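Local atomic coordinates of endo-1,4-beta-xylanase C (Paenibacillus barcinonensis, PDB entry 4XUR), a protein that cleaves internal beta-1,4 linkages of xylan and is represented here by its second CBM22 domain, a carbohydrate-binding module holding a xylo-oligosaccharide. Residues R29-E34 with Y145-W150; E37-I42 with P163-D168; A106-A111 with G141-A146. All blocks are in the same frame, centred on the assembly; numbering follows the deposited sequence.

Overall arrangement
The three contacts lie in one family 22 carbohydrate-binding module, built of antiparallel strands and loops, without helices. Interactions 1 and 3, centres about 11 Å apart, both use strand 139-147 and share Tyr-145, which takes its place among the residues lining the xylan site. Interaction 2 joins strand 35-40 to strand 164-173 in the other sheet, beside the calcium ion, its centre about 15 Å from interaction 1 and about 22 Å from interaction 3. Along the chain the segments of interactions 1 and 2 alternate, while interaction 3 is nested within the loop that interaction 2 closes. Ala-146 packs on Phe-164 and Val-166, tying the sugar-binding sheet to the calcium-bearing one.

Interaction 1: R29-E34 with Y145-W150; sequences RARGTE and YAETPW. With XYP (beta-D-xylopyranose), chain D; XYP (beta-D-xylopyranose), chain B; XYP (beta-D-xylopyranose), chain C.
Arg-31 and Tyr-145 have the CA atoms nearest each other across the segments, 9.0 Å apart; no hydrogen bond links the loop 29-34 to 145-150. The Arg-31 guanidinium lies flat over one face of the Tyr-145 ring, planes 16° apart, in a cation-pi stack with CZ 3.7 Å from the ring centroid. A bend at chi3 (73°) lays the guanidinium there, while CD adds a CH-pi contact to the same ring. NH1 is held by Tyr-59 O and NH2 by a salt bridge to Glu-98. The stack borders the xylose of chain D, whose O2 receives a bond from Tyr-145 OH (3.0 Å), a weak one from Arg-31 NH1 (3.3 Å), and donates to Glu-147 OE1 (2.5 Å). O3 of the same sugar donates to Glu-147 OE2 (2.8 Å), so the carboxylate grips both hydroxyls. Arg-31, Tyr-145 and Glu-147 line the module's xylo-oligosaccharide pocket. Glu-34 accepts the backbone N-H of Arg-31 through OE2 and that of Gly-32 through OE1, bracing the loop. Tyr-145 and Glu-147 rise from strand 139-147, flanked by strands 63-65 and 90-101; Leu-63 of the former touches Arg-31 and Tyr-145, and Ser-96 of the latter bonds Glu-147.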
loop_
_atom_site.group_PDB
_atom_site.type_symbol
_atom_site.label_atom_id
_atom_site.label_comp_id
_atom_site.label_asym_id
_atom_site.label_seq_id
_atom_site.Cartn_x
_atom_site.Cartn_y
_atom_site.Cartn_z
ATOM N N ARG A 29 -0.815 -0.310 -9.200
ATOM C CA ARG A 29 -0.476 -1.596 -9.862
ATOM C C ARG A 29 -0.400 -2.745 -8.838
ATOM O O ARG A 29 -0.187 -2.531 -7.656
ATOM C CB ARG A 29 0.789 -1.570 -10.690
ATOM C CG ARG A 29 2.118 -1.333 -9.976
ATOM C CD ARG A 29 3.306 -1.612 -10.886
ATOM N NE ARG A 29 4.602 -1.340 -10.256
ATOM C CZ ARG A 29 5.286 -2.175 -9.473
ATOM N NH1 ARG A 29 4.813 -3.414 -9.112
ATOM N NH2 ARG A 29 6.502 -1.783 -9.007
ATOM N N ALA A 30 -0.540 -3.966 -9.369
ATOM C CA ALA A 30 -0.253 -5.177 -8.604
ATOM C C ALA A 30 1.280 -5.412 -8.471
ATOM O O ALA A 30 2.088 -4.872 -9.271
ATOM C CB ALA A 30 -0.931 -6.377 -9.317
ATOM N N ARG A 31 1.677 -6.284 -7.536
ATOM C CA ARG A 31 3.060 -6.654 -7.325
ATOM C C ARG A 31 3.410 -8.043 -7.904
ATOM O O ARG A 31 4.586 -8.373 -8.071
ATOM C CB ARG A 31 3.373 -6.601 -5.835
ATOM C CG ARG A 31 3.122 -5.203 -5.259
ATOM C CD ARG A 31 3.670 -5.047 -3.813
ATOM N NE ARG A 31 5.105 -4.978 -3.801
ATOM C CZ ARG A 31 5.915 -5.741 -3.048
ATOM N NH1 ARG A 31 5.418 -6.691 -2.258
ATOM N NH2 ARG A 31 7.229 -5.533 -3.118
ATOM N N GLY A 32 2.381 -8.852 -8.152
ATOM C CA GLY A 32 2.521 -10.174 -8.792
ATOM C C GLY A 32 1.327 -10.470 -9.652
ATOM O O GLY A 32 1.049 -9.776 -10.600
ATOM N N THR A 33 0.626 -11.576 -9.317
ATOM C CA THR A 33 -0.493 -12.051 -10.119
ATOM C C THR A 33 -1.851 -11.630 -9.604
ATOM O O THR A 33 -2.891 -12.055 -10.117
ATOM C CB THR A 33 -0.438 -13.591 -10.208
ATOM O OG1 THR A 33 -0.380 -14.107 -8.869
ATOM C CG2 THR A 33 0.768 -14.022 -10.972
ATOM N N GLU A 34 -1.876 -10.794 -8.573
ATOM C CA GLU A 34 -3.149 -10.331 -7.991
ATOM C C GLU A 34 -3.895 -9.303 -8.893
ATOM O O GLU A 34 -3.334 -8.781 -9.880
ATOM C CB GLU A 34 -2.974 -9.829 -6.561
ATOM C CG GLU A 34 -2.316 -8.449 -6.397
ATOM C CD GLU A 34 -0.846 -8.405 -6.559
ATOM O OE1 GLU A 34 -0.256 -9.234 -7.266
ATOM O OE2 GLU A 34 -0.199 -7.482 -5.954
ATOM N N TYR A 145 3.079 0.715 -0.672
ATOM C CA TYR A 145 2.156 -0.371 -0.911
ATOM C C TYR A 145 1.586 -0.922 0.374
ATOM O O TYR A 145 2.149 -0.640 1.459
ATOM C CB TYR A 145 2.787 -1.502 -1.767
ATOM C CG TYR A 145 3.904 -2.303 -1.169
ATOM C CD1 TYR A 145 5.202 -1.838 -1.257
ATOM C CD2 TYR A 145 3.686 -3.583 -0.624
ATOM C CE1 TYR A 145 6.252 -2.581 -0.757
ATOM C CE2 TYR A 145 4.730 -4.344 -0.110
ATOM C CZ TYR A 145 6.013 -3.848 -0.212
ATOM O OH TYR A 145 7.099 -4.576 0.272
ATOM N N ALA A 146 0.479 -1.665 0.248
ATOM C CA ALA A 146 -0.074 -2.368 1.409
ATOM C C ALA A 146 0.041 -3.846 1.213
ATOM O O ALA A 146 -0.040 -4.345 0.111
ATOM C CB ALA A 146 -1.565 -2.005 1.609
ATOM N N GLU A 147 0.168 -4.564 2.345
ATOM C CA GLU A 147 0.329 -6.017 2.316
ATOM C C GLU A 147 -0.014 -6.594 3.686
ATOM O O GLU A 147 -0.302 -5.889 4.612
ATOM C CB GLU A 147 1.748 -6.385 1.971
ATOM C CG GLU A 147 2.790 -5.933 3.002
ATOM C CD GLU A 147 4.185 -6.310 2.609
ATOM O OE1 GLU A 147 4.398 -7.278 1.802
ATOM O OE2 GLU A 147 5.111 -5.643 3.120
ATOM N N THR A 148 0.008 -7.924 3.779
ATOM C CA THR A 148 -0.052 -8.611 5.100
ATOM C C THR A 148 1.371 -9.039 5.538
ATOM O O THR A 148 2.331 -9.034 4.771
ATOM C CB THR A 148 -1.022 -9.811 5.064
ATOM O OG1 THR A 148 -0.809 -10.607 3.899
ATOM C CG2 THR A 148 -2.386 -9.306 5.010
ATOM N N PRO A 149 1.493 -9.377 6.817
ATOM C CA PRO A 149 2.895 -9.667 7.288
ATOM C C PRO A 149 3.595 -10.780 6.532
ATOM O O PRO A 149 3.029 -11.782 6.207
ATOM C CB PRO A 149 2.653 -10.049 8.757
ATOM C CG PRO A 149 1.458 -9.272 9.167
ATOM C CD PRO A 149 0.564 -9.299 7.930
ATOM N N TRP A 150 4.884 -10.563 6.253
ATOM C CA TRP A 150 5.709 -11.396 5.425
ATOM C C TRP A 150 6.094 -12.788 5.978
ATOM O O TRP A 150 6.246 -12.896 7.168
ATOM C CB TRP A 150 7.007 -10.566 5.335
ATOM C CG TRP A 150 8.129 -11.294 4.967
ATOM C CD1 TRP A 150 9.227 -11.651 5.768
ATOM C CD2 TRP A 150 8.355 -11.811 3.690
ATOM N NE1 TRP A 150 10.115 -12.385 5.004
ATOM C CE2 TRP A 150 9.598 -12.497 3.724
ATOM C CE3 TRP A 150 7.612 -11.814 2.521
ATOM C CZ2 TRP A 150 10.112 -13.127 2.609
ATOM C CZ3 TRP A 150 8.102 -12.424 1.455
ATOM C CH2 TRP A 150 9.354 -13.076 1.473
HETATM C C1 XYP D . 8.820 -8.511 0.254
HETATM C C2 XYP D . 7.776 -8.173 1.318
HETATM C C3 XYP D . 8.326 -7.228 2.380
HETATM C C4 XYP D . 9.676 -7.769 2.907
HETATM C C5 XYP D . 10.620 -8.130 1.756
HETATM O O2 XYP D . 6.674 -7.519 0.703
HETATM O O3 XYP D . 7.431 -7.103 3.457
HETATM O O4 XYP D . 10.262 -6.718 3.710
HETATM O O5 XYP D . 10.008 -9.077 0.906
HETATM C C1 XYP B . 8.561 -9.836 -4.720
HETATM C C2 XYP B . 9.422 -10.769 -3.925
HETATM C C3 XYP B . 9.013 -10.836 -2.485
HETATM C C4 XYP B . 8.908 -9.407 -1.917
HETATM C C5 XYP B . 8.053 -8.526 -2.815
HETATM O O2 XYP B . 9.346 -12.111 -4.525
HETATM O O3 XYP B . 9.967 -11.554 -1.711
HETATM O O4 XYP B . 8.322 -9.470 -0.652
HETATM O O5 XYP B . 8.589 -8.502 -4.127
HETATM O O1 XYP C . 6.288 -11.202 -9.958
HETATM C C1 XYP C . 7.626 -10.661 -9.856
HETATM C C2 XYP C . 7.546 -9.171 -9.474
HETATM C C3 XYP C . 8.262 -8.778 -8.178
HETATM C C4 XYP C . 7.981 -9.806 -7.084
HETATM C C5 XYP C . 7.744 -11.264 -7.557
HETATM O O2 XYP C . 8.018 -8.326 -10.521
HETATM O O3 XYP C . 7.714 -7.490 -7.726
HETATM O O4 XYP C . 9.067 -9.720 -6.164
HETATM O O5 XYP C . 8.331 -11.415 -8.862
#

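Interaction 2: E37-I42 with P163-D168; sequences EVVSGI and PFYVDD. With CA (calcium ion), chain G.
Apolar contacts carry the meeting of Ile-42 and Val-39 with Tyr-165. The CG2 methyl of Ile-42 sits over one face of the Tyr-165 ring in a CH-pi contact, 3.7 Å from the ring centroid and 21° off the ring normal; its nearest ring atoms are Tyr-165 CD2 and CE2, both at 3.5 Å, which puts it toward that rim. Ile-42 has CG2 trans to its own backbone N, beside the carbonyl carbon, and this branch rather than CG1 meets the ring. Val-39 comes at the edge instead, its CG2 near the ring plane and 4.0 Å from Tyr-165 CE2. No backbone bond joins the segments, because strand 48-53 runs between strands 35-40 and 164-173 and pairs antiparallel with both; Tyr-165 reaches past Ser-49 of that middle strand. This is one sheet of the beta-sandwich, jelly-roll fold of CBM22 modules. Replacing Tyr-165 by an alanine would probably open a gap beneath the Ile-42 methyl and beside Val-39 and deprive Lys-51 NZ of the hydroxyl it bonds. Metal binding takes over two residues further along the strand. Asp-167 binds the calcium ion with both carboxylate oxygens, OD1 and OD2 each at 2.5 Å, and a water at 2.2 Å from the calcium ion donates to Asp-168 OD1. Asp-19 and Glu-21 complete the coordination together with Ser-46 from the turn between strands 35-40 and 48-53 and Arg-48, through its carbonyl O, from the start of the latter.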
loop_
_atom_site.group_PDB
_atom_site.type_symbol
_atom_site.label_atom_id
_atom_site.label_comp_id
_atom_site.label_asym_id
_atom_site.label_seq_id
_atom_site.Cartn_x
_atom_site.Cartn_y
_atom_site.Cartn_z
ATOM N N GLU A 37 -8.836 -3.396 -8.670
ATOM C CA GLU A 37 -10.083 -2.860 -9.274
ATOM C C GLU A 37 -10.678 -1.772 -8.410
ATOM O O GLU A 37 -10.846 -1.934 -7.205
ATOM C CB GLU A 37 -11.103 -3.977 -9.464
ATOM C CG GLU A 37 -12.355 -3.519 -10.175
ATOM C CD GLU A 37 -13.475 -4.529 -10.086
ATOM O OE1 GLU A 37 -13.188 -5.722 -9.725
ATOM O OE2 GLU A 37 -14.625 -4.139 -10.363
ATOM N N VAL A 38 -10.977 -0.624 -9.020
ATOM C CA VAL A 38 -11.716 0.398 -8.293
ATOM C C VAL A 38 -13.202 0.030 -8.272
ATOM O O VAL A 38 -13.836 -0.048 -9.338
ATOM C CB VAL A 38 -11.550 1.797 -8.960
ATOM C CG1 VAL A 38 -12.298 2.863 -8.185
ATOM C CG2 VAL A 38 -10.075 2.173 -9.069
ATOM N N VAL A 39 -13.722 -0.222 -7.084
ATOM C CA VAL A 39 -15.093 -0.724 -6.930
ATOM C C VAL A 39 -15.967 0.437 -6.456
ATOM O O VAL A 39 -15.476 1.412 -5.939
ATOM C CB VAL A 39 -15.188 -1.867 -5.889
ATOM C CG1 VAL A 39 -14.329 -3.036 -6.303
ATOM C CG2 VAL A 39 -14.886 -1.374 -4.469
ATOM N N SER A 40 -17.279 0.331 -6.710
ATOM C CA SER A 40 -18.162 1.291 -6.107
ATOM C C SER A 40 -19.162 0.605 -5.146
ATOM O O SER A 40 -19.480 -0.571 -5.294
ATOM C CB SER A 40 -18.893 2.112 -7.200
ATOM O OG SER A 40 -19.958 1.340 -7.750
ATOM N N GLY A 41 -19.636 1.365 -4.183
ATOM C CA GLY A 41 -20.478 0.866 -3.104
ATOM C C GLY A 41 -19.735 0.384 -1.901
ATOM O O GLY A 41 -20.328 -0.074 -0.929
ATOM N N ILE A 42 -18.389 0.493 -1.941
ATOM C CA ILE A 42 -17.523 0.151 -0.799
ATOM C C ILE A 42 -16.449 1.254 -0.767
ATOM O O ILE A 42 -15.757 1.478 -1.774
ATOM C CB ILE A 42 -16.811 -1.211 -0.956
ATOM C CG1 ILE A 42 -17.829 -2.368 -0.806
ATOM C CG2 ILE A 42 -15.692 -1.339 0.086
ATOM C CD1 ILE A 42 -18.302 -2.589 0.597
ATOM N N PRO A 163 -8.643 -10.872 0.444
ATOM C CA PRO A 163 -8.763 -9.603 -0.265
ATOM C C PRO A 163 -8.980 -8.448 0.696
ATOM O O PRO A 163 -9.454 -8.656 1.828
ATOM C CB PRO A 163 -10.014 -9.792 -1.134
ATOM C CG PRO A 163 -10.857 -10.753 -0.335
ATOM C CD PRO A 163 -9.884 -11.695 0.347
ATOM N N PHE A 164 -8.623 -7.225 0.299
ATOM C CA PHE A 164 -8.816 -6.067 1.142
ATOM C C PHE A 164 -8.860 -4.763 0.315
ATOM O O PHE A 164 -8.483 -4.741 -0.829
ATOM C CB PHE A 164 -7.760 -5.958 2.258
ATOM C CG PHE A 164 -6.343 -5.721 1.774
ATOM C CD1 PHE A 164 -5.919 -4.464 1.483
ATOM C CD2 PHE A 164 -5.478 -6.780 1.634
ATOM C CE1 PHE A 164 -4.616 -4.264 1.036
ATOM C CE2 PHE A 164 -4.165 -6.582 1.229
ATOM C CZ PHE A 164 -3.765 -5.297 0.924
ATOM N N TYR A 165 -9.392 -3.745 0.956
ATOM C CA TYR A 165 -9.655 -2.422 0.379
ATOM C C TYR A 165 -8.712 -1.412 0.966
ATOM O O TYR A 165 -8.388 -1.492 2.138
ATOM C CB TYR A 165 -11.098 -1.955 0.704
ATOM C CG TYR A 165 -12.159 -2.965 0.248
ATOM C CD1 TYR A 165 -12.481 -4.068 1.059
ATOM C CD2 TYR A 165 -12.740 -2.846 -1.009
ATOM C CE1 TYR A 165 -13.454 -5.016 0.627
ATOM C CE2 TYR A 165 -13.679 -3.775 -1.469
ATOM C CZ TYR A 165 -14.041 -4.843 -0.612
ATOM O OH TYR A 165 -14.960 -5.769 -1.051
ATOM N N VAL A 166 -8.267 -0.458 0.143
ATOM C CA VAL A 166 -7.647 0.764 0.665
ATOM C C VAL A 166 -8.322 2.021 0.098
ATOM O O VAL A 166 -8.922 1.946 -0.974
ATOM C CB VAL A 166 -6.117 0.899 0.360
ATOM C CG1 VAL A 166 -5.345 -0.278 0.965
ATOM C CG2 VAL A 166 -5.836 1.002 -1.118
ATOM N N ASP A 167 -8.259 3.107 0.832
ATOM C CA ASP A 167 -8.888 4.381 0.456
ATOM C C ASP A 167 -8.200 5.556 1.155
ATOM O O ASP A 167 -7.455 5.385 2.116
ATOM C CB ASP A 167 -10.397 4.352 0.823
ATOM C CG ASP A 167 -11.242 5.284 0.014
ATOM O OD1 ASP A 167 -10.793 5.896 -1.001
ATOM O OD2 ASP A 167 -12.440 5.368 0.379
ATOM N N ASP A 168 -8.436 6.762 0.643
ATOM C CA ASP A 168 -7.997 8.016 1.285
ATOM C C ASP A 168 -6.478 8.017 1.610
ATOM O O ASP A 168 -6.067 8.298 2.753
ATOM C CB ASP A 168 -8.844 8.331 2.526
ATOM C CG ASP A 168 -10.269 8.781 2.169
ATOM O OD1 ASP A 168 -10.522 9.247 1.006
ATOM O OD2 ASP A 168 -11.161 8.638 3.047
HETATM CA CA CA G . -13.011 6.794 -1.629
HETATM O O HOH W 1 -12.831 8.631 -0.429
#

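Interaction 3: A106-A111 with G141-A146; sequences ANLEYA and GLRMYA. With XYP (beta-D-xylopyranose), chain D; XYP (beta-D-xylopyranose), chain B; XYP (beta-D-xylopyranose), chain E.
Tyr-110 CB rests against the hydroxyl of Tyr-145, 3.6 Å from OH, and the two side chains cross at about a right angle. Further along, both methyls of Leu-108 meet Arg-143 NH1 at 4.1 Å, CD1 lying at the edge of the guanidinium, near its plane. Neither pair is a hydrogen bond; the contact is one of van der Waals fit. With CG trans to the carbonyl carbon (chi1 -38°), the Tyr-110 ring turns one face to the ligand, where the xyloses of chains D and B lie offset toward the rim, and CD2 comes 3.3 Å from C5 of the chain D sugar. The Leu-108 carbonyl carbon backs the opposite face, also offset toward the rim. The carbonyl O of Tyr-110 lies 2.4 Å from O2 of the chain E xylose, a bond so short that its exact length is doubtful. Beyond this shell, Arg-143, bent at chi2, is fixed by salt bridges to Glu-65, Glu-98 and Glu-100, so that the polar end Leu-108 touches is amply paired. A CB on Gly-141 would run into Arg-143 NH2. Strand 90-101 separates the two segments and pairs antiparallel with both. Tyr-110, facing Trp-150 with the chain D xylose between them, makes the aromatic sandwich of a xylan-binding cleft laid across a jelly-roll sheet.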
loop_
_atom_site.group_PDB
_atom_site.type_symbol
_atom_site.label_atom_id
_atom_site.label_comp_id
_atom_site.label_asym_id
_atom_site.label_seq_id
_atom_site.Cartn_x
_atom_site.Cartn_y
_atom_site.Cartn_z
ATOM N N ALA A 106 16.787 -5.447 -10.445
ATOM C CA ALA A 106 17.059 -6.776 -9.909
ATOM C C ALA A 106 17.409 -6.754 -8.427
ATOM O O ALA A 106 17.545 -7.803 -7.842
ATOM C CB ALA A 106 18.236 -7.434 -10.739
ATOM N N ASN A 107 17.546 -5.581 -7.809
ATOM C CA ASN A 107 18.119 -5.501 -6.484
ATOM C C ASN A 107 17.268 -4.494 -5.647
ATOM O O ASN A 107 17.780 -3.536 -5.119
ATOM C CB ASN A 107 19.540 -4.998 -6.713
ATOM C CG ASN A 107 20.240 -4.553 -5.489
ATOM O OD1 ASN A 107 20.127 -5.162 -4.434
ATOM N ND2 ASN A 107 20.999 -3.455 -5.610
ATOM N N LEU A 108 15.985 -4.773 -5.597
ATOM C CA LEU A 108 15.014 -3.953 -4.894
ATOM C C LEU A 108 15.062 -4.192 -3.386
ATOM O O LEU A 108 15.441 -5.302 -2.933
ATOM C CB LEU A 108 13.567 -4.237 -5.394
ATOM C CG LEU A 108 13.268 -3.911 -6.872
ATOM C CD1 LEU A 108 11.773 -4.001 -7.163
ATOM C CD2 LEU A 108 13.748 -2.538 -7.271
ATOM N N GLU A 109 14.699 -3.142 -2.629
ATOM C CA GLU A 109 14.614 -3.137 -1.188
ATOM C C GLU A 109 13.196 -2.900 -0.719
ATOM O O GLU A 109 12.429 -2.209 -1.390
ATOM C CB GLU A 109 15.366 -1.889 -0.642
ATOM C CG GLU A 109 16.788 -2.075 -0.414
ATOM C CD GLU A 109 17.385 -0.805 0.212
ATOM O OE1 GLU A 109 16.778 -0.220 1.179
ATOM O OE2 GLU A 109 18.389 -0.417 -0.267
ATOM N N TYR A 110 12.872 -3.401 0.472
ATOM C CA TYR A 110 11.531 -3.259 1.063
ATOM C C TYR A 110 11.653 -2.925 2.528
ATOM O O TYR A 110 12.505 -3.492 3.235
ATOM C CB TYR A 110 10.700 -4.548 0.865
ATOM C CG TYR A 110 10.947 -5.207 -0.536
ATOM C CD1 TYR A 110 10.218 -4.837 -1.653
ATOM C CD2 TYR A 110 11.893 -6.244 -0.698
ATOM C CE1 TYR A 110 10.456 -5.419 -2.902
ATOM C CE2 TYR A 110 12.121 -6.824 -1.909
ATOM C CZ TYR A 110 11.405 -6.427 -3.019
ATOM O OH TYR A 110 11.656 -7.061 -4.255
ATOM N N ALA A 111 10.763 -2.089 3.006
ATOM C CA ALA A 111 10.685 -1.679 4.428
ATOM C C ALA A 111 9.252 -1.420 4.799
ATOM O O ALA A 111 8.541 -0.755 4.077
ATOM C CB ALA A 111 11.448 -0.442 4.613
ATOM N N GLY A 141 13.424 4.865 -7.538
ATOM C CA GLY A 141 11.984 4.531 -7.256
ATOM C C GLY A 141 11.677 4.366 -5.793
ATOM O O GLY A 141 12.491 3.857 -5.020
ATOM N N LEU A 142 10.522 4.868 -5.373
ATOM C CA LEU A 142 10.063 4.712 -4.025
ATOM C C LEU A 142 8.536 4.589 -4.087
ATOM O O LEU A 142 7.843 5.578 -4.334
ATOM C CB LEU A 142 10.464 5.940 -3.170
ATOM C CG LEU A 142 10.204 5.920 -1.640
ATOM C CD1 LEU A 142 11.222 6.806 -0.880
ATOM C CD2 LEU A 142 8.819 6.349 -1.273
ATOM N N ARG A 143 8.045 3.395 -3.826
ATOM C CA ARG A 143 6.623 3.092 -4.062
ATOM C C ARG A 143 6.023 2.651 -2.775
ATOM O O ARG A 143 6.553 1.768 -2.066
ATOM C CB ARG A 143 6.502 1.992 -5.117
ATOM C CG ARG A 143 7.237 2.245 -6.405
ATOM C CD ARG A 143 8.402 1.306 -6.622
ATOM N NE ARG A 143 9.277 1.713 -7.762
ATOM C CZ ARG A 143 10.151 0.964 -8.385
ATOM N NH1 ARG A 143 10.382 -0.304 -8.076
ATOM N NH2 ARG A 143 10.814 1.491 -9.405
ATOM N N MET A 144 4.905 3.258 -2.449
ATOM C CA MET A 144 4.172 2.840 -1.261
ATOM C C MET A 144 3.271 1.659 -1.605
ATOM O O MET A 144 2.735 1.592 -2.678
ATOM C CB MET A 144 3.378 3.964 -0.675
ATOM C CG MET A 144 2.218 4.458 -1.524
ATOM S SD MET A 144 1.315 5.728 -0.611
ATOM C CE MET A 144 0.677 4.731 0.738
ATOM N N TYR A 145 3.079 0.715 -0.672
ATOM C CA TYR A 145 2.156 -0.371 -0.911
ATOM C C TYR A 145 1.586 -0.922 0.374
ATOM O O TYR A 145 2.149 -0.640 1.459
ATOM C CB TYR A 145 2.787 -1.502 -1.767
ATOM C CG TYR A 145 3.904 -2.303 -1.169
ATOM C CD1 TYR A 145 5.202 -1.838 -1.257
ATOM C CD2 TYR A 145 3.686 -3.583 -0.624
ATOM C CE1 TYR A 145 6.252 -2.581 -0.757
ATOM C CE2 TYR A 145 4.730 -4.344 -0.110
ATOM C CZ TYR A 145 6.013 -3.848 -0.212
ATOM O OH TYR A 145 7.099 -4.576 0.272
ATOM N N ALA A 146 0.479 -1.665 0.248
ATOM C CA ALA A 146 -0.074 -2.368 1.409
ATOM C C ALA A 146 0.041 -3.846 1.213
ATOM O O ALA A 146 -0.040 -4.345 0.111
ATOM C CB ALA A 146 -1.565 -2.005 1.609
HETATM C C1 XYP D . 8.820 -8.511 0.254
HETATM C C2 XYP D . 7.776 -8.173 1.318
HETATM C C3 XYP D . 8.326 -7.228 2.380
HETATM C C4 XYP D . 9.676 -7.769 2.907
HETATM C C5 XYP D . 10.620 -8.130 1.756
HETATM O O2 XYP D . 6.674 -7.519 0.703
HETATM O O3 XYP D . 7.431 -7.103 3.457
HETATM O O4 XYP D . 10.262 -6.718 3.710
HETATM O O5 XYP D . 10.008 -9.077 0.906
HETATM C C1 XYP B . 8.561 -9.836 -4.720
HETATM C C2 XYP B . 9.422 -10.769 -3.925
HETATM C C3 XYP B . 9.013 -10.836 -2.485
HETATM C C4 XYP B . 8.908 -9.407 -1.917
HETATM C C5 XYP B . 8.053 -8.526 -2.815
HETATM O O2 XYP B . 9.346 -12.111 -4.525
HETATM O O3 XYP B . 9.967 -11.554 -1.711
HETATM O O4 XYP B . 8.322 -9.470 -0.652
HETATM O O5 XYP B . 8.589 -8.502 -4.127
HETATM C C1 XYP E . 11.197 -7.252 4.696
HETATM C C2 XYP E . 12.106 -6.127 5.201
HETATM C C3 XYP E . 12.916 -6.619 6.352
HETATM C C4 XYP E . 12.064 -7.322 7.415
HETATM C C5 XYP E . 11.160 -8.378 6.751
HETATM O O2 XYP E . 12.945 -5.698 4.152
HETATM O O3 XYP E . 13.579 -5.499 6.974
HETATM O O4 XYP E . 12.904 -7.950 8.372
HETATM O O5 XYP E . 10.358 -7.799 5.768
#